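Local coordinates for protein G/U mismatch-specific DNA glycosylase (Deinococcus radiodurans, PDB 2C2Q) that belongs to the uracil-DNA glycosylase superfamily of alpha/beta enzymes, at residues 153-158 and 173-178. The protein carries 1 engineered substitution. Residues are numbered along the deposited sequence; the frame is centred on the assembly and turned at random.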
loop_
_atom_site.group_PDB
_atom_site.type_symbol
_atom_site.label_atom_id
_atom_site.label_comp_id
_atom_site.label_asym_id
_atom_site.label_seq_id
_atom_site.Cartn_x
_atom_site.Cartn_y
_atom_site.Cartn_z
ATOM N N GLU A 153 -4.079 -10.210 -6.996
ATOM C CA GLU A 153 -3.070 -10.905 -6.183
ATOM C C GLU A 153 -2.782 -10.077 -4.935
ATOM O O GLU A 153 -2.929 -8.853 -4.939
ATOM C CB GLU A 153 -1.756 -10.905 -6.934
ATOM C CG GLU A 153 -1.588 -11.717 -8.184
ATOM C CD GLU A 153 -0.216 -11.400 -8.806
ATOM O OE1 GLU A 153 -0.199 -11.047 -9.973
ATOM O OE2 GLU A 153 0.889 -11.498 -8.132
ATOM N N LEU A 154 -2.294 -10.740 -3.883
ATOM C CA LEU A 154 -2.120 -10.056 -2.578
ATOM C C LEU A 154 -0.679 -10.301 -2.143
ATOM O O LEU A 154 -0.156 -11.425 -2.242
ATOM C CB LEU A 154 -3.102 -10.645 -1.601
ATOM C CG LEU A 154 -3.604 -10.018 -0.295
ATOM C CD1 LEU A 154 -4.811 -10.830 0.063
ATOM C CD2 LEU A 154 -2.556 -10.045 0.830
ATOM N N TRP A 155 -0.011 -9.253 -1.666
ATOM C CA TRP A 155 1.417 -9.334 -1.392
ATOM C C TRP A 155 1.611 -8.693 -0.039
ATOM O O TRP A 155 0.815 -7.826 0.381
ATOM C CB TRP A 155 2.237 -8.532 -2.430
ATOM C CG TRP A 155 2.493 -9.268 -3.770
ATOM C CD1 TRP A 155 1.558 -9.758 -4.644
ATOM C CD2 TRP A 155 3.768 -9.563 -4.352
ATOM N NE1 TRP A 155 2.166 -10.314 -5.751
ATOM C CE2 TRP A 155 3.526 -10.232 -5.592
ATOM C CE3 TRP A 155 5.100 -9.347 -3.952
ATOM C CZ2 TRP A 155 4.573 -10.679 -6.431
ATOM C CZ3 TRP A 155 6.143 -9.784 -4.795
ATOM C CH2 TRP A 155 5.859 -10.478 -6.012
ATOM N N VAL A 156 2.688 -9.115 0.632
ATOM C CA VAL A 156 3.033 -8.544 1.945
ATOM C C VAL A 156 4.484 -8.146 1.867
ATOM O O VAL A 156 5.323 -8.914 1.354
ATOM C CB VAL A 156 2.745 -9.525 3.104
ATOM C CG1 VAL A 156 3.260 -8.970 4.449
ATOM C CG2 VAL A 156 1.224 -9.832 3.242
ATOM N N LEU A 157 4.796 -6.906 2.276
ATOM C CA LEU A 157 6.127 -6.388 2.047
ATOM C C LEU A 157 6.771 -5.973 3.347
ATOM O O LEU A 157 6.058 -5.630 4.265
ATOM C CB LEU A 157 6.137 -5.187 1.089
ATOM C CG LEU A 157 5.436 -5.438 -0.267
ATOM C CD1 LEU A 157 5.218 -4.039 -0.990
ATOM C CD2 LEU A 157 6.235 -6.325 -1.138
ATOM N N PRO A 158 8.115 -6.036 3.429
ATOM C CA PRO A 158 8.832 -5.563 4.639
ATOM C C PRO A 158 8.614 -4.074 4.792
ATOM O O PRO A 158 8.778 -3.326 3.829
ATOM C CB PRO A 158 10.314 -5.875 4.327
ATOM C CG PRO A 158 10.261 -7.032 3.311
ATOM C CD PRO A 158 9.057 -6.576 2.421
ATOM N N TRP A 173 10.156 -6.481 -2.462
ATOM C CA TRP A 173 9.901 -5.247 -3.211
ATOM C C TRP A 173 10.429 -5.357 -4.678
ATOM O O TRP A 173 9.846 -4.852 -5.622
ATOM C CB TRP A 173 10.575 -4.032 -2.523
ATOM C CG TRP A 173 9.939 -3.643 -1.248
ATOM C CD1 TRP A 173 10.200 -4.127 0.015
ATOM C CD2 TRP A 173 8.895 -2.662 -1.096
ATOM N NE1 TRP A 173 9.370 -3.526 0.947
ATOM C CE2 TRP A 173 8.583 -2.595 0.306
ATOM C CE3 TRP A 173 8.214 -1.804 -1.994
ATOM C CZ2 TRP A 173 7.567 -1.756 0.826
ATOM C CZ3 TRP A 173 7.191 -0.937 -1.460
ATOM C CH2 TRP A 173 6.906 -0.920 -0.070
ATOM N N GLN A 174 11.611 -5.955 -4.861
ATOM C CA GLN A 174 12.106 -6.095 -6.200
ATOM C C GLN A 174 11.269 -7.119 -6.978
ATOM O O GLN A 174 11.020 -6.925 -8.187
ATOM C CB GLN A 174 13.566 -6.572 -6.172
ATOM C CG GLN A 174 14.129 -6.665 -7.552
ATOM C CD GLN A 174 14.321 -5.348 -8.231
ATOM O OE1 GLN A 174 14.985 -4.440 -7.715
ATOM N NE2 GLN A 174 13.747 -5.228 -9.421
ATOM N N ALA A 175 10.844 -8.193 -6.312
ATOM C CA ALA A 175 10.001 -9.224 -6.949
ATOM C C ALA A 175 8.659 -8.600 -7.388
ATOM O O ALA A 175 8.037 -8.988 -8.406
ATOM C CB ALA A 175 9.749 -10.372 -5.996
ATOM N N LEU A 176 8.192 -7.682 -6.556
ATOM C CA LEU A 176 6.956 -6.980 -6.857
ATOM C C LEU A 176 7.164 -6.116 -8.064
ATOM O O LEU A 176 6.317 -6.141 -9.003
ATOM C CB LEU A 176 6.493 -6.155 -5.627
ATOM C CG LEU A 176 5.196 -5.400 -5.878
ATOM C CD1 LEU A 176 4.045 -6.301 -6.268
ATOM C CD2 LEU A 176 4.862 -4.575 -4.622
ATOM N N GLY A 177 8.261 -5.358 -8.069
ATOM C CA GLY A 177 8.667 -4.498 -9.196
ATOM C C GLY A 177 8.687 -5.300 -10.515
ATOM O O GLY A 177 8.220 -4.832 -11.565
ATOM N N ASP A 178 9.236 -6.490 -10.435
ATOM C CA ASP A 178 9.400 -7.370 -11.603
ATOM C C ASP A 178 8.044 -7.835 -12.070
ATOM O O ASP A 178 7.790 -7.887 -13.291
ATOM C CB ASP A 178 10.142 -8.608 -11.143
ATOM C CG ASP A 178 11.620 -8.352 -10.953
ATOM O OD1 ASP A 178 12.152 -7.253 -11.338
ATOM O OD2 ASP A 178 12.305 -9.235 -10.436
#
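Trp155 turns its CG anti to its own carbonyl carbon (chi1 -81°), which lays the indole against the helix, while Leu176 takes the other course, CG anti to the backbone N (chi1 -180°), and slides past it in the opposite direction. This is strand-to-helix packing in the alpha/beta fold of the uracil-DNA glycosylase superfamily: the C-terminal helix 171-188 lies on one face of the mixed sheet, over strand 153-156 and the loop that leaves it. Leu176 CD1 sits over one face of the Trp155 ring, a CH-pi contact with CD1 4.0 Å from the centroid of the six-membered ring. The far rim of that ring pushes up to the helix backbone, where Trp155 CZ3 comes within 3.4 Å of Leu176 N, and Ala175 CB meets the ring edge in plane. At the other end of the indole, Trp155 NE1 gives an almost straight hydrogen bond (176°) to Glu153 OE2, which helps fix the ring's rotation; Glu153 OE1 also forms a salt bridge with Arg179, one helical turn beyond Ala175. Ala119 of the adjacent strand 117-120 touches both Trp155 and Leu176.

In the loop just past the strand, Leu157 points toward the helix. Its CD1 stands over a face of Trp173, 3.5 Å from the six-membered ring centroid, and also reaches Leu176 CD2 at 3.7 Å, touching Trp173 and Leu176 at once. Pro158 CD approaches Trp173 NE1 obliquely, on the same side of the indole as Leu157 CD1, at 3.4 Å. The ring of Phe168 also meets that of Trp173. The indole's polar atom is satisfied by the loop: Trp173 NE1 donates to Pro158 O over 2.9 Å, in the indole plane and on a lone pair of the carbonyl.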